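Local atomic coordinates of importin subunit beta-1 (Saccharomyces cerevisiae, PDB entry 5OWU), a protein that carries proteins into the nucleus together with importin alpha, the adaptor that recognises the classical nuclear localization signal of the cargo. Residues V651-V660 with N691-V702; F674-L685 with I709-Y720. All coordinates share one frame; numbering follows the deposited sequence.

Interaction 1: V651-V660 with N691-V702; sequences VDSPVSITAV and NPNARRELKPAV
Helix 655-660 and helix 698-702 run almost parallel, their axes 9.6 Å apart at an angle of 6°, and the turns that lead into them meet at Val651 and Arg695. These are equivalent places in HEAT repeats 15 and 16, so the contact is the side-by-side packing of neighbouring repeats. Two bonds tie the loops. Arg695 N donates to Val651 O at 3.2 Å, almost straight at 171°. The side chain of Arg695 then folds across the chain of Val651 and Asp652, and its NE donates to Asp652 O, also at 3.2 Å. That oxygen lies near the guanidinium plane, while NE sits well above the carbonyl plane. Pro654 lies over one face of the guanidinium group, towards its rim. NH1 of the same group forms a salt bridge with Glu697 OE1. An alanine in place of Arg695 would probably leave Asp652 O without this donor, Glu697 OE1 without this ion pair and Pro654 without its flat cover. Below the polar layer the contact is apolar. Leu698 CG is anti to the backbone N (chi1 -170°), and its two methyls divide the work. CD2 meets Val651 CG1 at 3.6 Å, and CD1 packs on Ile657 CD1 at 3.7 Å and on Ser656. Ile657 CD1 also presses on the backbone at Leu698 CA, 3.2 Å away, a tight fit. Further along, Val660 CG1 rests on Ala701. Ser656 OG donates to Ser653 O, so this hydroxyl has a partner beside the leucine methyl. Met688 of helix 675-689 also packs on Val660 and Leu698. The chemistry implies a division of labour: the two Arg695 bonds, from backbone N and NE, probably set the register of the loops, while aliphatic side chains pack between the helices.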
loop_
_atom_site.group_PDB
_atom_site.type_symbol
_atom_site.label_atom_id
_atom_site.label_comp_id
_atom_site.label_asym_id
_atom_site.label_seq_id
_atom_site.Cartn_x
_atom_site.Cartn_y
_atom_site.Cartn_z
ATOM N N VAL A 651 -19.840 11.885 -8.615
ATOM C CA VAL A 651 -18.674 11.113 -9.030
ATOM C C VAL A 651 -17.452 11.381 -8.160
ATOM O O VAL A 651 -16.536 10.552 -8.121
ATOM C CB VAL A 651 -18.340 11.395 -10.505
ATOM C CG1 VAL A 651 -19.422 10.845 -11.408
ATOM C CG2 VAL A 651 -18.127 12.893 -10.743
ATOM N N ASP A 652 -17.388 12.530 -7.483
ATOM C CA ASP A 652 -16.269 12.793 -6.579
ATOM C C ASP A 652 -16.387 11.990 -5.289
ATOM O O ASP A 652 -15.370 11.579 -4.716
ATOM C CB ASP A 652 -16.194 14.283 -6.257
ATOM C CG ASP A 652 -17.427 14.784 -5.531
ATOM O OD1 ASP A 652 -18.509 14.193 -5.721
ATOM O OD2 ASP A 652 -17.315 15.767 -4.771
ATOM N N SER A 653 -17.605 11.760 -4.822
ATOM C CA SER A 653 -17.850 11.083 -3.561
ATOM C C SER A 653 -17.781 9.566 -3.739
ATOM O O SER A 653 -18.074 9.045 -4.818
ATOM C CB SER A 653 -19.220 11.480 -3.023
ATOM O OG SER A 653 -19.494 10.869 -1.778
ATOM N N PRO A 654 -17.394 8.826 -2.694
ATOM C CA PRO A 654 -17.413 7.357 -2.796
ATOM C C PRO A 654 -18.811 6.771 -2.897
ATOM O O PRO A 654 -18.944 5.579 -3.202
ATOM C CB PRO A 654 -16.713 6.908 -1.507
ATOM C CG PRO A 654 -16.940 8.022 -0.552
ATOM C CD PRO A 654 -16.914 9.276 -1.376
ATOM N N VAL A 655 -19.854 7.570 -2.665
ATOM C CA VAL A 655 -21.221 7.065 -2.746
ATOM C C VAL A 655 -21.545 6.593 -4.159
ATOM O O VAL A 655 -22.394 5.712 -4.348
ATOM C CB VAL A 655 -22.211 8.151 -2.270
ATOM C CG1 VAL A 655 -22.343 9.261 -3.308
ATOM C CG2 VAL A 655 -23.566 7.545 -1.944
ATOM N N SER A 656 -20.887 7.163 -5.171
ATOM C CA SER A 656 -21.174 6.768 -6.548
ATOM C C SER A 656 -20.694 5.347 -6.819
ATOM O O SER A 656 -21.353 4.591 -7.544
ATOM C CB SER A 656 -20.529 7.751 -7.526
ATOM O OG SER A 656 -19.114 7.740 -7.404
ATOM N N ILE A 657 -19.552 4.967 -6.241
ATOM C CA ILE A 657 -19.065 3.595 -6.361
ATOM C C ILE A 657 -20.098 2.624 -5.809
ATOM O O ILE A 657 -20.427 1.604 -6.430
ATOM C CB ILE A 657 -17.721 3.430 -5.629
ATOM C CG1 ILE A 657 -16.704 4.488 -6.076
ATOM C CG2 ILE A 657 -17.177 2.009 -5.830
ATOM C CD1 ILE A 657 -16.238 4.323 -7.468
ATOM N N THR A 658 -20.610 2.921 -4.614
ATOM C CA THR A 658 -21.563 2.027 -3.977
ATOM C C THR A 658 -22.883 2.003 -4.734
ATOM O O THR A 658 -23.536 0.956 -4.803
ATOM C CB THR A 658 -21.766 2.448 -2.522
ATOM O OG1 THR A 658 -20.486 2.546 -1.881
ATOM C CG2 THR A 658 -22.616 1.433 -1.780
ATOM N N ALA A 659 -23.276 3.132 -5.326
ATOM C CA ALA A 659 -24.470 3.150 -6.164
ATOM C C ALA A 659 -24.284 2.272 -7.403
ATOM O O ALA A 659 -25.206 1.545 -7.813
ATOM C CB ALA A 659 -24.809 4.593 -6.547
ATOM N N VAL A 660 -23.089 2.303 -8.002
ATOM C CA VAL A 660 -22.780 1.344 -9.062
ATOM C C VAL A 660 -22.921 -0.076 -8.534
ATOM O O VAL A 660 -23.379 -0.977 -9.246
ATOM C CB VAL A 660 -21.372 1.584 -9.634
ATOM C CG1 VAL A 660 -20.994 0.464 -10.612
ATOM C CG2 VAL A 660 -21.300 2.921 -10.338
ATOM N N ASN A 691 -17.159 11.849 -17.173
ATOM C CA ASN A 691 -17.066 13.078 -16.393
ATOM C C ASN A 691 -15.628 13.277 -15.923
ATOM O O ASN A 691 -15.092 12.400 -15.229
ATOM C CB ASN A 691 -17.997 13.014 -15.198
ATOM C CG ASN A 691 -18.147 14.344 -14.503
ATOM O OD1 ASN A 691 -17.256 15.191 -14.551
ATOM N ND2 ASN A 691 -19.282 14.539 -13.849
ATOM N N PRO A 692 -14.964 14.386 -16.273
ATOM C CA PRO A 692 -13.584 14.583 -15.795
ATOM C C PRO A 692 -13.473 14.736 -14.288
ATOM O O PRO A 692 -12.426 14.401 -13.721
ATOM C CB PRO A 692 -13.137 15.857 -16.526
ATOM C CG PRO A 692 -13.997 15.918 -17.736
ATOM C CD PRO A 692 -15.325 15.367 -17.312
ATOM N N ASN A 693 -14.508 15.235 -13.618
ATOM C CA ASN A 693 -14.470 15.329 -12.158
ATOM C C ASN A 693 -14.633 13.978 -11.472
ATOM O O ASN A 693 -14.795 13.958 -10.244
ATOM C CB ASN A 693 -15.557 16.286 -11.662
ATOM C CG ASN A 693 -15.232 17.740 -11.948
ATOM O OD1 ASN A 693 -14.118 18.075 -12.356
ATOM N ND2 ASN A 693 -16.204 18.616 -11.722
ATOM N N ALA A 694 -14.596 12.859 -12.192
ATOM C CA ALA A 694 -14.802 11.554 -11.582
ATOM C C ALA A 694 -13.540 11.093 -10.869
ATOM O O ALA A 694 -12.444 11.143 -11.434
ATOM C CB ALA A 694 -15.199 10.525 -12.639
ATOM N N ARG A 695 -13.700 10.634 -9.630
ATOM C CA ARG A 695 -12.588 10.020 -8.924
ATOM C C ARG A 695 -12.108 8.794 -9.692
ATOM O O ARG A 695 -12.843 8.196 -10.482
ATOM C CB ARG A 695 -12.991 9.633 -7.502
ATOM C CG ARG A 695 -14.109 8.597 -7.413
ATOM C CD ARG A 695 -14.046 7.841 -6.099
ATOM N NE ARG A 695 -13.852 8.731 -4.958
ATOM C CZ ARG A 695 -13.338 8.356 -3.791
ATOM N NH1 ARG A 695 -12.947 7.101 -3.599
ATOM N NH2 ARG A 695 -13.206 9.241 -2.815
ATOM N N ARG A 696 -10.849 8.422 -9.461
ATOM C CA ARG A 696 -10.266 7.326 -10.225
ATOM C C ARG A 696 -11.010 6.018 -9.968
ATOM O O ARG A 696 -11.306 5.268 -10.907
ATOM C CB ARG A 696 -8.776 7.197 -9.895
ATOM C CG ARG A 696 -8.460 6.821 -8.453
ATOM C CD ARG A 696 -6.970 6.553 -8.249
ATOM N NE ARG A 696 -6.130 7.713 -8.559
ATOM C CZ ARG A 696 -5.355 7.842 -9.635
ATOM N NH1 ARG A 696 -5.277 6.883 -10.549
ATOM N NH2 ARG A 696 -4.641 8.947 -9.798
ATOM N N GLU A 697 -11.368 5.754 -8.706
ATOM C CA GLU A 697 -11.998 4.486 -8.350
ATOM C C GLU A 697 -13.302 4.249 -9.103
ATOM O O GLU A 697 -13.774 3.110 -9.152
ATOM C CB GLU A 697 -12.268 4.424 -6.843
ATOM C CG GLU A 697 -11.019 4.387 -5.960
ATOM C CD GLU A 697 -10.396 5.759 -5.732
ATOM O OE1 GLU A 697 -11.075 6.778 -5.976
ATOM O OE2 GLU A 697 -9.223 5.820 -5.309
ATOM N N LEU A 698 -13.896 5.293 -9.686
ATOM C CA LEU A 698 -15.143 5.114 -10.421
ATOM C C LEU A 698 -14.915 4.339 -11.709
ATOM O O LEU A 698 -15.728 3.479 -12.072
ATOM C CB LEU A 698 -15.782 6.471 -10.713
ATOM C CG LEU A 698 -17.207 6.402 -11.275
ATOM C CD1 LEU A 698 -18.198 5.982 -10.199
ATOM C CD2 LEU A 698 -17.621 7.726 -11.892
ATOM N N LYS A 699 -13.808 4.608 -12.398
ATOM C CA LYS A 699 -13.581 3.970 -13.694
ATOM C C LYS A 699 -13.641 2.448 -13.612
ATOM O O LYS A 699 -14.422 1.841 -14.365
ATOM C CB LYS A 699 -12.249 4.458 -14.274
ATOM C CG LYS A 699 -11.766 3.699 -15.495
ATOM C CD LYS A 699 -10.873 4.574 -16.377
ATOM C CE LYS A 699 -9.834 3.748 -17.116
ATOM N NZ LYS A 699 -9.265 4.458 -18.303
ATOM N N PRO A 700 -12.874 1.772 -12.753
ATOM C CA PRO A 700 -12.992 0.303 -12.700
ATOM C C PRO A 700 -14.394 -0.178 -12.355
ATOM O O PRO A 700 -14.910 -1.098 -13.009
ATOM C CB PRO A 700 -11.957 -0.094 -11.632
ATOM C CG PRO A 700 -11.624 1.171 -10.898
ATOM C CD PRO A 700 -11.808 2.276 -11.873
ATOM N N ALA A 701 -15.039 0.438 -11.363
ATOM C CA ALA A 701 -16.385 0.026 -10.976
ATOM C C ALA A 701 -17.320 0.002 -12.182
ATOM O O ALA A 701 -17.962 -1.017 -12.473
ATOM C CB ALA A 701 -16.924 0.963 -9.895
ATOM N N VAL A 702 -17.374 1.107 -12.923
ATOM C CA VAL A 702 -18.256 1.158 -14.086
ATOM C C VAL A 702 -17.882 0.065 -15.078
ATOM O O VAL A 702 -18.751 -0.661 -15.581
ATOM C CB VAL A 702 -18.222 2.559 -14.718
ATOM C CG1 VAL A 702 -19.043 2.599 -15.996
ATOM C CG2 VAL A 702 -18.763 3.569 -13.721
#

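Interaction 2: F674-L685 with I709-Y720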
loop_
_atom_site.group_PDB
_atom_site.type_symbol
_atom_site.label_atom_id
_atom_site.label_comp_id
_atom_site.label_asym_id
_atom_site.label_seq_id
_atom_site.Cartn_x
_atom_site.Cartn_y
_atom_site.Cartn_z
ATOM N N PHE A 674 -34.713 -6.875 -15.017
ATOM C CA PHE A 674 -33.689 -5.836 -15.131
ATOM C C PHE A 674 -33.679 -5.199 -16.518
ATOM O O PHE A 674 -33.308 -4.026 -16.658
ATOM C CB PHE A 674 -32.292 -6.372 -14.832
ATOM C CG PHE A 674 -31.237 -5.303 -14.885
ATOM C CD1 PHE A 674 -31.151 -4.348 -13.880
ATOM C CD2 PHE A 674 -30.366 -5.220 -15.954
ATOM C CE1 PHE A 674 -30.199 -3.345 -13.931
ATOM C CE2 PHE A 674 -29.409 -4.213 -16.016
ATOM C CZ PHE A 674 -29.328 -3.275 -14.999
ATOM N N ARG A 675 -34.082 -5.945 -17.552
ATOM C CA ARG A 675 -33.959 -5.424 -18.913
ATOM C C ARG A 675 -34.655 -4.073 -19.063
ATOM O O ARG A 675 -34.104 -3.144 -19.671
ATOM C CB ARG A 675 -34.508 -6.457 -19.892
ATOM C CG ARG A 675 -33.576 -7.661 -20.036
ATOM C CD ARG A 675 -34.226 -8.846 -20.738
ATOM N NE ARG A 675 -34.408 -8.609 -22.165
ATOM C CZ ARG A 675 -34.917 -9.499 -23.015
ATOM N NH1 ARG A 675 -35.295 -10.697 -22.585
ATOM N NH2 ARG A 675 -35.048 -9.194 -24.299
ATOM N N ARG A 676 -35.831 -3.919 -18.452
ATOM C CA ARG A 676 -36.614 -2.697 -18.610
ATOM C C ARG A 676 -35.908 -1.460 -18.056
ATOM O O ARG A 676 -36.315 -0.338 -18.379
ATOM C CB ARG A 676 -37.989 -2.862 -17.943
ATOM C CG ARG A 676 -37.987 -2.879 -16.411
ATOM C CD ARG A 676 -39.412 -2.797 -15.837
ATOM N NE ARG A 676 -40.127 -4.072 -15.920
ATOM C CZ ARG A 676 -40.597 -4.768 -14.883
ATOM N NH1 ARG A 676 -40.459 -4.332 -13.637
ATOM N NH2 ARG A 676 -41.225 -5.916 -15.098
ATOM N N TYR A 677 -34.869 -1.623 -17.231
ATOM C CA TYR A 677 -34.105 -0.486 -16.729
ATOM C C TYR A 677 -32.742 -0.331 -17.399
ATOM O O TYR A 677 -32.115 0.736 -17.265
ATOM C CB TYR A 677 -33.908 -0.608 -15.206
ATOM C CG TYR A 677 -35.182 -0.903 -14.445
ATOM C CD1 TYR A 677 -36.151 0.073 -14.269
ATOM C CD2 TYR A 677 -35.414 -2.159 -13.902
ATOM C CE1 TYR A 677 -37.317 -0.190 -13.571
ATOM C CE2 TYR A 677 -36.579 -2.431 -13.203
ATOM C CZ TYR A 677 -37.524 -1.440 -13.039
ATOM O OH TYR A 677 -38.686 -1.700 -12.349
ATOM N N SER A 678 -32.293 -1.338 -18.156
ATOM C CA SER A 678 -30.892 -1.381 -18.573
ATOM C C SER A 678 -30.508 -0.146 -19.381
ATOM O O SER A 678 -29.474 0.484 -19.118
ATOM C CB SER A 678 -30.627 -2.662 -19.366
ATOM O OG SER A 678 -31.523 -2.777 -20.457
ATOM N N ASP A 679 -31.335 0.232 -20.357
ATOM C CA ASP A 679 -30.991 1.374 -21.200
ATOM C C ASP A 679 -30.717 2.602 -20.346
ATOM O O ASP A 679 -29.664 3.245 -20.479
ATOM C CB ASP A 679 -32.104 1.659 -22.212
ATOM C CG ASP A 679 -31.765 2.826 -23.135
ATOM O OD1 ASP A 679 -30.682 2.810 -23.760
ATOM O OD2 ASP A 679 -32.570 3.772 -23.219
ATOM N N ALA A 680 -31.623 2.904 -19.410
ATOM C CA ALA A 680 -31.410 4.075 -18.570
ATOM C C ALA A 680 -30.082 3.954 -17.840
ATOM O O ALA A 680 -29.245 4.866 -17.892
ATOM C CB ALA A 680 -32.570 4.252 -17.587
ATOM N N MET A 681 -29.836 2.795 -17.222
ATOM C CA MET A 681 -28.580 2.609 -16.504
ATOM C C MET A 681 -27.405 2.886 -17.426
ATOM O O MET A 681 -26.514 3.683 -17.094
ATOM C CB MET A 681 -28.494 1.192 -15.926
ATOM C CG MET A 681 -29.547 0.867 -14.861
ATOM S SD MET A 681 -29.469 1.941 -13.404
ATOM C CE MET A 681 -30.659 3.212 -13.808
ATOM N N MET A 682 -27.429 2.301 -18.628
ATOM C CA MET A 682 -26.300 2.478 -19.533
ATOM C C MET A 682 -26.077 3.957 -19.795
ATOM O O MET A 682 -24.954 4.463 -19.657
ATOM C CB MET A 682 -26.526 1.712 -20.840
ATOM C CG MET A 682 -26.506 0.184 -20.701
ATOM S SD MET A 682 -24.916 -0.507 -20.158
ATOM C CE MET A 682 -23.937 -0.295 -21.642
ATOM N N ASN A 683 -27.157 4.687 -20.093
ATOM C CA ASN A 683 -27.015 6.114 -20.336
ATOM C C ASN A 683 -26.293 6.768 -19.170
ATOM O O ASN A 683 -25.222 7.364 -19.340
ATOM C CB ASN A 683 -28.383 6.754 -20.583
ATOM C CG ASN A 683 -28.932 6.419 -21.956
ATOM O OD1 ASN A 683 -28.174 6.137 -22.883
ATOM N ND2 ASN A 683 -30.251 6.437 -22.089
ATOM N N VAL A 684 -26.823 6.594 -17.956
ATOM C CA VAL A 684 -26.199 7.244 -16.810
ATOM C C VAL A 684 -24.733 6.858 -16.743
ATOM O O VAL A 684 -23.846 7.718 -16.647
ATOM C CB VAL A 684 -26.938 6.892 -15.505
ATOM C CG1 VAL A 684 -26.230 7.511 -14.311
ATOM C CG2 VAL A 684 -28.368 7.376 -15.558
ATOM N N LEU A 685 -24.448 5.559 -16.865
ATOM C CA LEU A 685 -23.073 5.112 -16.692
ATOM C C LEU A 685 -22.172 5.755 -17.730
ATOM O O LEU A 685 -21.069 6.219 -17.407
ATOM C CB LEU A 685 -23.001 3.584 -16.762
ATOM C CG LEU A 685 -23.616 2.870 -15.554
ATOM C CD1 LEU A 685 -23.854 1.387 -15.848
ATOM C CD2 LEU A 685 -22.741 3.029 -14.330
ATOM N N ILE A 709 -24.143 -6.007 -16.495
ATOM C CA ILE A 709 -25.315 -5.672 -17.296
ATOM C C ILE A 709 -25.380 -6.588 -18.507
ATOM O O ILE A 709 -26.392 -7.260 -18.756
ATOM C CB ILE A 709 -25.288 -4.183 -17.683
ATOM C CG1 ILE A 709 -25.464 -3.337 -16.414
ATOM C CG2 ILE A 709 -26.368 -3.877 -18.735
ATOM C CD1 ILE A 709 -25.431 -1.839 -16.625
ATOM N N ALA A 710 -24.276 -6.670 -19.248
ATOM C CA ALA A 710 -24.234 -7.558 -20.401
ATOM C C ALA A 710 -24.584 -8.985 -20.004
ATOM O O ALA A 710 -25.223 -9.713 -20.772
ATOM C CB ALA A 710 -22.853 -7.515 -21.054
ATOM N N SER A 711 -24.177 -9.411 -18.807
ATOM C CA SER A 711 -24.408 -10.804 -18.464
ATOM C C SER A 711 -25.892 -11.069 -18.319
ATOM O O SER A 711 -26.374 -12.162 -18.638
ATOM C CB SER A 711 -23.687 -11.178 -17.171
ATOM O OG SER A 711 -23.889 -12.551 -16.916
ATOM N N ASN A 712 -26.637 -10.087 -17.825
ATOM C CA ASN A 712 -28.038 -10.330 -17.537
ATOM C C ASN A 712 -28.971 -9.975 -18.696
ATOM O O ASN A 712 -30.016 -10.618 -18.843
ATOM C CB ASN A 712 -28.419 -9.585 -16.261
ATOM C CG ASN A 712 -27.781 -10.222 -15.011
ATOM O OD1 ASN A 712 -28.218 -11.277 -14.557
ATOM N ND2 ASN A 712 -26.735 -9.592 -14.472
ATOM N N ILE A 713 -28.623 -8.999 -19.547
ATOM C CA ILE A 713 -29.524 -8.619 -20.646
ATOM C C ILE A 713 -29.162 -9.296 -21.963
ATOM O O ILE A 713 -29.893 -9.138 -22.958
ATOM C CB ILE A 713 -29.590 -7.081 -20.833
ATOM C CG1 ILE A 713 -28.297 -6.510 -21.442
ATOM C CG2 ILE A 713 -29.902 -6.401 -19.501
ATOM C CD1 ILE A 713 -28.422 -5.020 -21.840
ATOM N N GLY A 714 -28.061 -10.036 -22.002
ATOM C CA GLY A 714 -27.750 -10.854 -23.160
ATOM C C GLY A 714 -27.696 -10.046 -24.442
ATOM O O GLY A 714 -27.027 -9.010 -24.532
ATOM N N ALA A 715 -28.423 -10.535 -25.452
ATOM C CA ALA A 715 -28.418 -9.921 -26.778
ATOM C C ALA A 715 -28.887 -8.470 -26.757
ATOM O O ALA A 715 -28.491 -7.693 -27.636
ATOM C CB ALA A 715 -29.291 -10.739 -27.727
ATOM N N ASP A 716 -29.709 -8.075 -25.771
ATOM C CA ASP A 716 -30.111 -6.675 -25.672
ATOM C C ASP A 716 -28.907 -5.742 -25.567
ATOM O O ASP A 716 -29.041 -4.530 -25.789
ATOM C CB ASP A 716 -31.017 -6.482 -24.457
ATOM C CG ASP A 716 -32.437 -6.983 -24.680
ATOM O OD1 ASP A 716 -32.728 -7.573 -25.741
ATOM O OD2 ASP A 716 -33.268 -6.781 -23.774
ATOM N N PHE A 717 -27.737 -6.280 -25.217
ATOM C CA PHE A 717 -26.526 -5.490 -25.043
ATOM C C PHE A 717 -25.870 -5.112 -26.363
ATOM O O PHE A 717 -25.031 -4.208 -26.386
ATOM C CB PHE A 717 -25.530 -6.279 -24.196
ATOM C CG PHE A 717 -24.421 -5.441 -23.604
ATOM C CD1 PHE A 717 -24.667 -4.617 -22.516
ATOM C CD2 PHE A 717 -23.132 -5.501 -24.117
ATOM C CE1 PHE A 717 -23.647 -3.859 -21.956
ATOM C CE2 PHE A 717 -22.112 -4.746 -23.563
ATOM C CZ PHE A 717 -22.373 -3.922 -22.481
ATOM N N ILE A 718 -26.230 -5.776 -27.463
ATOM C CA ILE A 718 -25.462 -5.622 -28.701
ATOM C C ILE A 718 -25.380 -4.170 -29.157
ATOM O O ILE A 718 -24.305 -3.748 -29.608
ATOM C CB ILE A 718 -26.005 -6.572 -29.775
ATOM C CG1 ILE A 718 -25.660 -8.017 -29.386
ATOM C CG2 ILE A 718 -25.441 -6.222 -31.152
ATOM C CD1 ILE A 718 -26.406 -9.087 -30.169
ATOM N N PRO A 719 -26.431 -3.354 -29.080
ATOM C CA PRO A 719 -26.289 -1.964 -29.544
ATOM C C PRO A 719 -25.275 -1.147 -28.755
ATOM O O PRO A 719 -24.740 -0.177 -29.299
ATOM C CB PRO A 719 -27.709 -1.398 -29.400
ATOM C CG PRO A 719 -28.588 -2.597 -29.518
ATOM C CD PRO A 719 -27.838 -3.695 -28.822
ATOM N N TYR A 720 -24.985 -1.502 -27.502
ATOM C CA TYR A 720 -23.980 -0.791 -26.712
ATOM C C TYR A 720 -22.575 -1.360 -26.889
ATOM O O TYR A 720 -21.588 -0.686 -26.544
ATOM C CB TYR A 720 -24.360 -0.828 -25.226
ATOM C CG TYR A 720 -25.810 -0.495 -24.955
ATOM C CD1 TYR A 720 -26.213 0.813 -24.732
ATOM C CD2 TYR A 720 -26.776 -1.490 -24.918
ATOM C CE1 TYR A 720 -27.539 1.121 -24.483
ATOM C CE2 TYR A 720 -28.110 -1.187 -24.669
ATOM C CZ TYR A 720 -28.483 0.121 -24.462
ATOM O OH TYR A 720 -29.806 0.433 -24.222
#
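Arg675 reaches across to Asp716 in a salt bridge. Its NE donates to OD2 at 2.7 Å, and NH2 adds weak bonds to both carboxylate oxygens. OD2 lies at the guanidinium edge, but the two planes are 63° apart, and NE meets OD2 from above the carboxylate plane. A second polar pair lies further along: Tyr720 OH donates to Asp679 OD1 at 2.6 Å, on the anti side of the carboxylate. Ser678 OG turns back to Arg675 O (2.7 Å), in the carbonyl plane and on a lone pair. The hydroxyl is thus satisfied within its own segment. Arg675 O takes a second donor, Ser678 N. The CB of Ser678 packs on Ile713. Helices 675-685 and 709-713 cross at -153°, the antiparallel pair of HEAT repeat 16, and Tyr720 comes from the start of repeat 17. Between the two segments the packing is largely apolar. Met682, bent at chi2 and chi3, lays CG over the face of the Tyr720 ring, a CH-pi contact 4.1 Å from the centroid. Its CE touches Phe717 CE1 at 3.6 Å, and SD packs on Ile709 CD1. The Phe674 ring turns its edge to Ile713 CG2.

Overall arrangement
Interaction 1 joins neighbouring repeats side by side, whereas interaction 2 pairs the two helices within HEAT 16 and runs on into HEAT 17. Both use helix 698-713, one at its start and the other at its end. They meet where Leu685 packs on Val660 and Val702, so their apolar layers are continuous, although the centres lie about 19 Å apart. Interaction 2 is the more buried, with methionine and aromatic side chains inside and one salt bridge and one tyrosine-carboxylate bond toward its more exposed rim. Interaction 1 is partly buried and depends more on backbone oxygens in loops. Its packing is aliphatic, without aromatic rings. Interaction 1 sets helix 698-713 beside helix 655-669, and interaction 2 sets it against helix 675-689.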